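Local coordinates for protein acyl-coa oxidase (PDB 1W07) that oxidises long- and medium-chain acyl-CoAs to 2-trans-enoyl-CoAs with FAD and molecular oxygen, releasing hydrogen peroxide in peroxisomal beta-oxidation, at residues Tyr404-Cys407 with Pro411-Phe414; Glu49-Ala54 with Tyr613-Leu618; Cys301-Tyr306 with Glu393-Leu398. The protein carries 1 engineered substitution. One frame throughout, in Å; residues are numbered along the deposited sequence.

Contact 1: residues Tyr404-Cys407 with Pro411-Phe414; sequences YLWC and PELF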
loop_
_atom_site.group_PDB
_atom_site.type_symbol
_atom_site.label_atom_id
_atom_site.label_comp_id
_atom_site.label_asym_id
_atom_site.label_seq_id
_atom_site.Cartn_x
_atom_site.Cartn_y
_atom_site.Cartn_z
ATOM N N TYR B 404 -7.912 9.440 2.241
ATOM C CA TYR B 404 -8.203 8.865 0.932
ATOM C C TYR B 404 -8.311 9.941 -0.161
ATOM O O TYR B 404 -8.248 9.648 -1.360
ATOM C CB TYR B 404 -9.493 8.042 1.016
ATOM C CG TYR B 404 -9.776 7.167 -0.201
ATOM C CD1 TYR B 404 -8.861 6.203 -0.638
ATOM C CD2 TYR B 404 -10.966 7.304 -0.909
ATOM C CE1 TYR B 404 -9.127 5.407 -1.757
ATOM C CE2 TYR B 404 -11.247 6.515 -2.007
ATOM C CZ TYR B 404 -10.340 5.572 -2.433
ATOM O OH TYR B 404 -10.683 4.782 -3.515
ATOM N N LEU B 405 -8.474 11.191 0.252
ATOM C CA LEU B 405 -8.549 12.298 -0.697
ATOM C C LEU B 405 -7.177 12.648 -1.245
ATOM O O LEU B 405 -6.212 12.776 -0.491
ATOM C CB LEU B 405 -9.134 13.544 -0.030
ATOM C CG LEU B 405 -10.662 13.658 -0.010
ATOM C CD1 LEU B 405 -11.096 14.825 0.877
ATOM C CD2 LEU B 405 -11.146 13.832 -1.440
ATOM N N TRP B 406 -7.083 12.829 -2.556
ATOM C CA TRP B 406 -5.814 13.185 -3.169
ATOM C C TRP B 406 -5.140 14.405 -2.506
ATOM O O TRP B 406 -3.916 14.430 -2.354
ATOM C CB TRP B 406 -6.024 13.497 -4.649
ATOM C CG TRP B 406 -4.745 13.563 -5.409
ATOM C CD1 TRP B 406 -4.084 12.514 -5.965
ATOM C CD2 TRP B 406 -3.962 14.731 -5.686
ATOM N NE1 TRP B 406 -2.938 12.950 -6.575
ATOM C CE2 TRP B 406 -2.835 14.307 -6.419
ATOM C CE3 TRP B 406 -4.102 16.098 -5.385
ATOM C CZ2 TRP B 406 -1.843 15.198 -6.857
ATOM C CZ3 TRP B 406 -3.108 16.986 -5.826
ATOM C CH2 TRP B 406 -1.997 16.526 -6.554
ATOM N N CYS B 407 -5.932 15.409 -2.110
ATOM C CA CYS B 407 -5.369 16.617 -1.514
ATOM C C CYS B 407 -4.709 16.360 -0.148
ATOM O O CYS B 407 -4.112 17.261 0.450
ATOM C CB CYS B 407 -6.425 17.738 -1.433
ATOM S SG CYS B 407 -7.822 17.457 -0.301
ATOM N N PRO B 411 -1.797 9.863 -1.070
ATOM C CA PRO B 411 -2.031 8.922 -2.186
ATOM C C PRO B 411 -0.957 9.076 -3.267
ATOM O O PRO B 411 -0.338 8.097 -3.697
ATOM C CB PRO B 411 -3.416 9.334 -2.685
ATOM C CG PRO B 411 -4.101 9.831 -1.433
ATOM C CD PRO B 411 -3.010 10.627 -0.749
ATOM N N GLU B 412 -0.718 10.305 -3.715
ATOM C CA GLU B 412 0.290 10.499 -4.741
ATOM C C GLU B 412 1.698 10.157 -4.234
ATOM O O GLU B 412 2.501 9.568 -4.966
ATOM C CB GLU B 412 0.266 11.938 -5.266
ATOM C CG GLU B 412 1.217 12.130 -6.452
ATOM C CD GLU B 412 1.364 13.579 -6.871
ATOM O OE1 GLU B 412 1.370 14.462 -5.986
ATOM O OE2 GLU B 412 1.508 13.835 -8.081
ATOM N N LEU B 413 2.009 10.511 -2.988
ATOM C CA LEU B 413 3.333 10.236 -2.460
ATOM C C LEU B 413 3.655 8.736 -2.483
ATOM O O LEU B 413 4.768 8.326 -2.823
ATOM C CB LEU B 413 3.451 10.791 -1.038
ATOM C CG LEU B 413 4.819 10.607 -0.357
ATOM C CD1 LEU B 413 5.904 11.327 -1.163
ATOM C CD2 LEU B 413 4.758 11.134 1.078
ATOM N N PHE B 414 2.676 7.913 -2.134
ATOM C CA PHE B 414 2.856 6.470 -2.136
ATOM C C PHE B 414 3.088 5.977 -3.562
ATOM O O PHE B 414 4.041 5.230 -3.846
ATOM C CB PHE B 414 1.611 5.784 -1.564
ATOM C CG PHE B 414 1.694 4.273 -1.572
ATOM C CD1 PHE B 414 2.571 3.603 -0.725
ATOM C CD2 PHE B 414 0.911 3.527 -2.440
ATOM C CE1 PHE B 414 2.675 2.215 -0.736
ATOM C CE2 PHE B 414 1.004 2.122 -2.465
ATOM C CZ PHE B 414 1.887 1.466 -1.612
HETATM O O HOH W 1 -1.924 12.817 -2.801
#
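Trp406 and Glu412 meet side chain against side chain without a direct hydrogen bond. The carboxylate comes to the six-membered half of the indole, with Glu412 OE1 3.4 Å from Trp406 CZ2, while the methylene nearer the backbone serves the pyrrole half, Glu412 CB lying 3.6 Å from Trp406 NE1. The carboxylate is inclined at 54° to the ring, so the two groups neither stack nor lie in one plane. Torsions explain the encounter: the indole stands opposite its backbone nitrogen (chi1 -167°), and the glutamate, likewise anti at its first bond (chi1 -174°), runs on extended and crosses the indole at a slant. Beside them Pro411 packs its pyrrolidine ring on the backbone ahead of it. Its CG is 3.7 Å from Leu405 O and also reaches the Trp406 CA.

A water completes the first shell. It donates to Trp406 O at 2.6 Å and accepts from Glu412 N at 2.9 Å, joining a carbonyl of the incoming loop to an amide in the first turn of helix 410-417. The same water sits over one face of the indole, toward its rim.

The second shell fixes both polar ends. Asn231 O accepts from Trp406 NE1, which holds the indole's rotation, and Glu412 OE2 receives Arg53 in a salt bridge together with the amide of Ala233. Further along the loop, Tyr404 touches FAD and gives its hydroxyl to Ala415 O of the second subunit.

The turn thus illustrates how a loop can meet the helix that follows it through packing and a bridging water, with no direct hydrogen bond between 404-407 and 411-414, while its glutamate, buried yet supplied with a guanidinium and a backbone N-H, probably keeps its negative charge.

Contact 2: residues Glu49-Ala54 with Tyr613-Leu618; sequences EKSNRA and YLNSVL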
loop_
_atom_site.group_PDB
_atom_site.type_symbol
_atom_site.label_atom_id
_atom_site.label_comp_id
_atom_site.label_asym_id
_atom_site.label_seq_id
_atom_site.Cartn_x
_atom_site.Cartn_y
_atom_site.Cartn_z
ATOM N N GLU B 49 3.682 25.375 -9.449
ATOM C CA GLU B 49 2.478 24.953 -8.760
ATOM C C GLU B 49 2.272 23.475 -9.060
ATOM O O GLU B 49 2.519 23.036 -10.186
ATOM C CB GLU B 49 1.277 25.757 -9.277
ATOM C CG GLU B 49 -0.063 25.219 -8.808
ATOM C CD GLU B 49 -1.237 25.925 -9.461
ATOM O OE1 GLU B 49 -1.175 26.188 -10.682
ATOM O OE2 GLU B 49 -2.234 26.194 -8.756
ATOM N N LYS B 50 1.829 22.706 -8.069
ATOM C CA LYS B 50 1.592 21.283 -8.298
ATOM C C LYS B 50 0.403 20.711 -7.536
ATOM O O LYS B 50 0.201 19.501 -7.548
ATOM C CB LYS B 50 2.835 20.456 -7.951
ATOM C CG LYS B 50 3.024 20.197 -6.461
ATOM C CD LYS B 50 4.207 20.961 -5.895
ATOM C CE LYS B 50 5.286 20.020 -5.315
ATOM N NZ LYS B 50 4.967 19.198 -4.087
ATOM N N SER B 51 -0.383 21.559 -6.873
ATOM C CA SER B 51 -1.551 21.078 -6.125
ATOM C C SER B 51 -2.723 20.791 -7.066
ATOM O O SER B 51 -3.732 20.216 -6.653
ATOM C CB SER B 51 -1.981 22.111 -5.071
ATOM O OG SER B 51 -2.419 23.317 -5.673
ATOM N N ASN B 52 -2.579 21.187 -8.330
ATOM C CA ASN B 52 -3.618 20.991 -9.346
ATOM C C ASN B 52 -3.228 19.848 -10.289
ATOM O O ASN B 52 -3.922 19.549 -11.263
ATOM C CB ASN B 52 -3.790 22.284 -10.158
ATOM C CG ASN B 52 -2.626 22.540 -11.113
ATOM O OD1 ASN B 52 -1.466 22.326 -10.764
ATOM N ND2 ASN B 52 -2.935 23.019 -12.318
ATOM N N ARG B 53 -2.111 19.210 -9.962
ATOM C CA ARG B 53 -1.552 18.129 -10.753
ATOM C C ARG B 53 -2.541 17.006 -11.076
ATOM O O ARG B 53 -2.532 16.469 -12.186
ATOM C CB ARG B 53 -0.321 17.583 -10.029
ATOM C CG ARG B 53 0.541 16.658 -10.840
ATOM C CD ARG B 53 1.646 16.100 -9.963
ATOM N NE ARG B 53 2.756 17.021 -9.786
ATOM C CZ ARG B 53 3.683 16.894 -8.841
ATOM N NH1 ARG B 53 3.614 15.894 -7.978
ATOM N NH2 ARG B 53 4.697 17.751 -8.776
ATOM N N ALA B 54 -3.399 16.666 -10.117
ATOM C CA ALA B 54 -4.389 15.612 -10.314
ATOM C C ALA B 54 -5.565 16.041 -11.194
ATOM O O ALA B 54 -6.394 15.215 -11.566
ATOM C CB ALA B 54 -4.907 15.116 -8.963
ATOM N N TYR B 613 5.716 22.209 -0.716
ATOM C CA TYR B 613 6.389 20.929 -0.949
ATOM C C TYR B 613 5.555 19.754 -0.440
ATOM O O TYR B 613 5.418 18.730 -1.121
ATOM C CB TYR B 613 7.752 20.908 -0.268
ATOM C CG TYR B 613 8.553 19.657 -0.555
ATOM C CD1 TYR B 613 8.979 19.363 -1.851
ATOM C CD2 TYR B 613 8.883 18.769 0.467
ATOM C CE1 TYR B 613 9.718 18.220 -2.118
ATOM C CE2 TYR B 613 9.616 17.631 0.214
ATOM C CZ TYR B 613 10.035 17.362 -1.073
ATOM O OH TYR B 613 10.812 16.259 -1.285
ATOM N N LEU B 614 5.002 19.902 0.761
ATOM C CA LEU B 614 4.181 18.857 1.356
ATOM C C LEU B 614 2.924 18.626 0.547
ATOM O O LEU B 614 2.440 17.493 0.465
ATOM C CB LEU B 614 3.795 19.210 2.797
ATOM C CG LEU B 614 4.752 18.816 3.934
ATOM C CD1 LEU B 614 4.127 19.169 5.283
ATOM C CD2 LEU B 614 5.041 17.326 3.864
ATOM N N ASN B 615 2.386 19.707 -0.018
ATOM C CA ASN B 615 1.179 19.644 -0.850
ATOM C C ASN B 615 0.099 18.816 -0.163
ATOM O O ASN B 615 -0.472 17.911 -0.767
ATOM C CB ASN B 615 1.540 19.016 -2.194
ATOM C CG ASN B 615 0.480 19.239 -3.246
ATOM O OD1 ASN B 615 -0.029 20.348 -3.399
ATOM N ND2 ASN B 615 0.164 18.195 -4.000
ATOM N N SER B 616 -0.176 19.154 1.095
ATOM C CA SER B 616 -1.130 18.421 1.910
ATOM C C SER B 616 -2.017 19.303 2.751
ATOM O O SER B 616 -1.536 20.130 3.524
ATOM C CB SER B 616 -0.381 17.483 2.853
ATOM O OG SER B 616 -1.269 16.889 3.785
ATOM N N VAL B 617 -3.315 19.095 2.619
ATOM C CA VAL B 617 -4.274 19.866 3.381
ATOM C C VAL B 617 -4.304 19.344 4.820
ATOM O O VAL B 617 -4.426 20.115 5.766
ATOM C CB VAL B 617 -5.695 19.748 2.761
ATOM C CG1 VAL B 617 -6.706 20.408 3.687
ATOM C CG2 VAL B 617 -5.722 20.398 1.355
ATOM N N LEU B 618 -4.173 18.033 4.990
ATOM C CA LEU B 618 -4.214 17.457 6.328
ATOM C C LEU B 618 -2.947 17.786 7.103
ATOM O O LEU B 618 -2.969 17.892 8.334
ATOM C CB LEU B 618 -4.373 15.934 6.251
ATOM C CG LEU B 618 -5.510 15.362 5.392
ATOM C CD1 LEU B 618 -5.579 13.874 5.660
ATOM C CD2 LEU B 618 -6.860 16.033 5.702
HETATM O O HOH W 2 3.053 16.681 -4.231
#
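Lys50 NZ is the polar atom on which this contact gathers. It gives a weak hydrogen bond to Tyr613 O at 3.0 Å, reaches a water at 3.2 Å, and has its stronger partner outside the two segments in the carboxylate of Asp94. The side chain starts with CG between the backbone nitrogen and the carbonyl carbon (chi1 79°) and bends at each later bond, which brings the ammonium group round to the carbonyl of the last helical turn. A positive charge placed there is likely to be favoured by the partial negative charge of the helix end.

Asn615 lies against both Lys50 and Ser51. Its amide oxygen, OD1, lies 3.1 Å from Ser51 CB, a close polar-apolar approach, and its ND2 makes a weak bond of 3.3 Å to the same water that Lys50 holds. The amide thus meets Ser51 through its oxygen, and its nitrogen is linked to the lysine ammonium by the water. With an alanine here, the water would probably lose its amide donor and a gap would open against Ser51.

The backbone on each side is sharply turned. Lys50 to Arg53 make a type I beta turn, closed by a weak Arg53 N to Lys50 O bond, and Lys50 CG lies 3.7 Å above one face of the Arg53 guanidinium group. Across from it, Asn615 is the first residue beyond helix 611-614 to leave helical geometry, with a positive phi of 47°. An asparagine in this left-handed conformation is a familiar way for a chain to leave a helix; here the exit joins the C-terminal part of the oxidase to a loop of its N-terminal region.

Contact 3: residues Cys301-Tyr306 with Glu393-Leu398; sequences CIATRY and EECRKL. With FAD (flavin-adenine dinucleotide), chain C.
Ala303 meets Cys395 where helices 278-309 and 370-398 pack against each other, in the all-helical C-alpha domain that acyl-CoA oxidases share with the acyl-CoA dehydrogenases. The apolar contacts are few and centred on one small residue. The methyl of Ala303 lies 3.8 Å from Cys395 CB and 4.0 Å from Cys395 SG, and it also reaches Leu398 CB, one turn on, at 4.3 Å. With only a methyl on the first helix here, the backbones come close, Ala303 CA and Cys395 CA being 5.4 Å apart, and both partners on the second helix point their first side-chain bond toward it. The sulfur of Cys395, anti to the carbonyl carbon (chi1 -76°), lies beside that methyl. Leu337 and Leu334 of helix 328-363 pack on Cys395 and Leu398 respectively, making a third wall.

Ionic interactions occupy a different side of the second helix. Arg396 holds Glu393 side-on with two nitrogens: NH2 to OE1 at 2.7 Å, on the syn lone pair and tilted from the guanidinium plane, and NE to OE2 at 2.9 Å, in that plane and nearly straight (161°). Lys397 NZ adds a third bond to the carboxylate, meeting OE1 on its anti lone pair. The carboxylate is thus fixed in rotation and its negative charge is probably stabilised by the two cations, while Val418 of the second subunit packs on both Glu393 and Arg396.

Cofactor contacts come from Leu398. Gln330 NE2 donates to Leu398 O, and this same carbonyl oxygen approaches the adenosine ribose of FAD, 3.3 Å from C4B. Leu398 CD2 lies 4.0 Å from the ribose hydroxyl oxygen O3B.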
loop_
_atom_site.group_PDB
_atom_site.type_symbol
_atom_site.label_atom_id
_atom_site.label_comp_id
_atom_site.label_asym_id
_atom_site.label_seq_id
_atom_site.Cartn_x
_atom_site.Cartn_y
_atom_site.Cartn_z
ATOM N N CYS B 301 5.257 13.537 8.613
ATOM C CA CYS B 301 4.957 14.924 8.964
ATOM C C CYS B 301 3.450 15.145 8.792
ATOM O O CYS B 301 2.794 15.724 9.654
ATOM C CB CYS B 301 5.734 15.861 8.042
ATOM S SG CYS B 301 5.450 17.642 8.280
ATOM N N ILE B 302 2.898 14.649 7.687
ATOM C CA ILE B 302 1.477 14.813 7.407
ATOM C C ILE B 302 0.614 14.088 8.431
ATOM O O ILE B 302 -0.305 14.671 9.012
ATOM C CB ILE B 302 1.138 14.316 5.974
ATOM C CG1 ILE B 302 1.896 15.177 4.945
ATOM C CG2 ILE B 302 -0.364 14.402 5.733
ATOM C CD1 ILE B 302 1.849 14.654 3.487
ATOM N N ALA B 303 0.906 12.815 8.654
ATOM C CA ALA B 303 0.120 12.036 9.593
ATOM C C ALA B 303 0.269 12.550 11.014
ATOM O O ALA B 303 -0.716 12.568 11.767
ATOM C CB ALA B 303 0.503 10.541 9.505
ATOM N N THR B 304 1.468 13.002 11.394
ATOM C CA THR B 304 1.676 13.520 12.752
ATOM C C THR B 304 0.862 14.795 12.986
ATOM O O THR B 304 0.163 14.911 13.991
ATOM C CB THR B 304 3.200 13.786 13.051
ATOM O OG1 THR B 304 3.929 12.557 12.957
ATOM C CG2 THR B 304 3.382 14.330 14.459
ATOM N N ARG B 305 0.931 15.750 12.064
ATOM C CA ARG B 305 0.168 16.979 12.246
ATOM C C ARG B 305 -1.328 16.692 12.228
ATOM O O ARG B 305 -2.064 17.150 13.105
ATOM C CB ARG B 305 0.540 18.001 11.162
ATOM C CG ARG B 305 1.966 18.535 11.287
ATOM C CD ARG B 305 2.294 19.499 10.161
ATOM N NE ARG B 305 3.588 20.143 10.357
ATOM C CZ ARG B 305 4.254 20.795 9.415
ATOM N NH1 ARG B 305 5.426 21.345 9.696
ATOM N NH2 ARG B 305 3.755 20.886 8.193
ATOM N N TYR B 306 -1.796 15.927 11.243
ATOM C CA TYR B 306 -3.219 15.625 11.220
ATOM C C TYR B 306 -3.670 14.868 12.473
ATOM O O TYR B 306 -4.801 15.040 12.926
ATOM C CB TYR B 306 -3.581 14.812 9.987
ATOM C CG TYR B 306 -5.064 14.559 9.886
ATOM C CD1 TYR B 306 -5.952 15.606 9.621
ATOM C CD2 TYR B 306 -5.590 13.280 10.068
ATOM C CE1 TYR B 306 -7.323 15.378 9.536
ATOM C CE2 TYR B 306 -6.959 13.046 9.989
ATOM C CZ TYR B 306 -7.817 14.093 9.722
ATOM O OH TYR B 306 -9.170 13.855 9.642
ATOM N N GLU B 393 1.987 4.338 3.063
ATOM C CA GLU B 393 0.603 3.902 2.967
ATOM C C GLU B 393 -0.025 3.832 4.356
ATOM O O GLU B 393 -1.216 4.112 4.528
ATOM C CB GLU B 393 0.496 2.539 2.246
ATOM C CG GLU B 393 -0.870 1.840 2.432
ATOM C CD GLU B 393 -2.075 2.690 2.011
ATOM O OE1 GLU B 393 -3.223 2.334 2.376
ATOM O OE2 GLU B 393 -1.895 3.701 1.299
ATOM N N GLU B 394 0.769 3.459 5.352
ATOM C CA GLU B 394 0.263 3.375 6.720
ATOM C C GLU B 394 -0.064 4.780 7.236
ATOM O O GLU B 394 -1.008 4.968 8.019
ATOM C CB GLU B 394 1.300 2.719 7.621
ATOM C CG GLU B 394 0.899 2.627 9.090
ATOM C CD GLU B 394 -0.301 1.703 9.372
ATOM O OE1 GLU B 394 -0.717 1.661 10.544
ATOM O OE2 GLU B 394 -0.823 1.027 8.460
ATOM N N CYS B 395 0.695 5.778 6.795
ATOM C CA CYS B 395 0.418 7.139 7.234
ATOM C C CYS B 395 -0.900 7.574 6.632
ATOM O O CYS B 395 -1.624 8.369 7.232
ATOM C CB CYS B 395 1.538 8.093 6.812
ATOM S SG CYS B 395 3.040 7.967 7.810
ATOM N N ARG B 396 -1.222 7.054 5.447
ATOM C CA ARG B 396 -2.478 7.429 4.824
ATOM C C ARG B 396 -3.631 6.860 5.659
ATOM O O ARG B 396 -4.602 7.567 5.941
ATOM C CB ARG B 396 -2.536 6.930 3.375
ATOM C CG ARG B 396 -3.715 7.494 2.576
ATOM C CD ARG B 396 -3.873 6.758 1.264
ATOM N NE ARG B 396 -4.210 5.362 1.523
ATOM C CZ ARG B 396 -5.372 4.957 2.025
ATOM N NH1 ARG B 396 -6.338 5.833 2.294
ATOM N NH2 ARG B 396 -5.555 3.679 2.296
ATOM N N LYS B 397 -3.517 5.600 6.085
ATOM C CA LYS B 397 -4.557 4.975 6.892
ATOM C C LYS B 397 -4.687 5.682 8.241
ATOM O O LYS B 397 -5.771 5.730 8.834
ATOM C CB LYS B 397 -4.247 3.490 7.126
ATOM C CG LYS B 397 -4.310 2.623 5.864
ATOM C CD LYS B 397 -4.509 1.153 6.242
ATOM C CE LYS B 397 -4.670 0.274 5.002
ATOM N NZ LYS B 397 -3.405 0.151 4.223
ATOM N N LEU B 398 -3.578 6.217 8.736
ATOM C CA LEU B 398 -3.586 6.922 10.011
ATOM C C LEU B 398 -4.431 8.195 9.936
ATOM O O LEU B 398 -4.837 8.741 10.967
ATOM C CB LEU B 398 -2.149 7.261 10.430
ATOM C CG LEU B 398 -1.361 6.055 10.961
ATOM C CD1 LEU B 398 0.115 6.396 11.067
ATOM C CD2 LEU B 398 -1.919 5.653 12.317
HETATM P PA FAD C . -11.246 8.470 12.509
HETATM O O1A FAD C . -12.223 7.674 13.286
HETATM O O2A FAD C . -11.213 9.939 12.696
HETATM O O5B FAD C . -9.779 7.856 12.759
HETATM C C5B FAD C . -8.598 8.529 12.313
HETATM C C4B FAD C . -7.367 7.911 12.983
HETATM O O4B FAD C . -7.614 7.936 14.404
HETATM C C3B FAD C . -7.220 6.436 12.598
HETATM O O3B FAD C . -5.854 6.035 12.738
HETATM C C2B FAD C . -8.094 5.749 13.645
HETATM O O2B FAD C . -7.634 4.411 13.853
HETATM C C1B FAD C . -7.710 6.580 14.872
HETATM N N9A FAD C . -8.737 6.480 15.930
HETATM C C8A FAD C . -9.928 7.082 15.923
HETATM N N7A FAD C . -10.587 6.791 17.041
HETATM C C5A FAD C . -9.804 6.004 17.775
HETATM C C6A FAD C . -9.958 5.403 19.018
HETATM N N6A FAD C . -11.058 5.601 19.735
HETATM N N1A FAD C . -8.909 4.619 19.516
HETATM C C2A FAD C . -7.740 4.464 18.760
HETATM N N3A FAD C . -7.635 5.049 17.578
HETATM C C4A FAD C . -8.624 5.804 17.075
HETATM N N1 FAD C . -20.077 7.955 5.197
HETATM C C2 FAD C . -21.461 8.073 5.018
HETATM O O2 FAD C . -22.155 8.571 5.900
HETATM N N3 FAD C . -22.028 7.661 3.804
HETATM C C4 FAD C . -21.217 7.153 2.780
HETATM O O4 FAD C . -21.723 6.802 1.717
HETATM C C4X FAD C . -19.844 7.043 2.967
HETATM N N5 FAD C . -19.017 6.596 1.926
HETATM C C5X FAD C . -17.629 6.513 2.093
HETATM C C6 FAD C . -16.811 6.198 1.013
HETATM C C7 FAD C . -15.424 6.270 1.144
HETATM C C7M FAD C . -14.547 5.967 -0.073
HETATM C C8 FAD C . -14.857 6.645 2.363
HETATM C C8M FAD C . -13.339 6.780 2.530
HETATM C C9 FAD C . -15.680 6.940 3.445
HETATM C C9A FAD C . -17.068 6.878 3.319
HETATM N N10 FAD C . -17.898 7.272 4.376
HETATM C C10 FAD C . -19.275 7.435 4.173
HETATM C "C1'" FAD C . -17.324 7.610 5.701
HETATM C "C2'" FAD C . -16.942 6.307 6.412
HETATM O "O2'" FAD C . -18.070 5.426 6.433
HETATM C "C3'" FAD C . -16.432 6.487 7.846
HETATM O "O3'" FAD C . -17.410 7.181 8.627
HETATM C "C4'" FAD C . -15.107 7.251 7.906
HETATM O "O4'" FAD C . -14.219 6.831 6.868
HETATM C "C5'" FAD C . -14.441 7.022 9.263
HETATM O "O5'" FAD C . -13.105 7.522 9.229
HETATM P P FAD C . -12.672 8.794 10.110
HETATM O O1P FAD C . -12.163 9.823 9.178
HETATM O O2P FAD C . -13.779 9.147 11.027
HETATM O O3P FAD C . -11.440 8.175 10.940
#

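The three contacts form a continuous cluster. Contacts 1 and 2, centres about 9 Å apart, are joined by a salt bridge from Glu412 OE2 to Arg53 NH1 (2.9 Å) and probably by a backbone hydrogen bond from Val617 N to Cys407 O (2.9 Å). Contact 3 lies about 11 Å from contact 1, centre to centre, and meets it where Phe414 CE1 approaches Glu393 CB (3.7 Å). Contacts 2 and 3, centres about 15 Å apart, touch through Ser616 and Ile302. Contacts 1 and 3 both reach FAD, through Tyr404 and Leu398, and the second subunit, whereas contact 2 lies away from the FAD site and joins an N-terminal loop to a C-terminal segment more than 550 residues on.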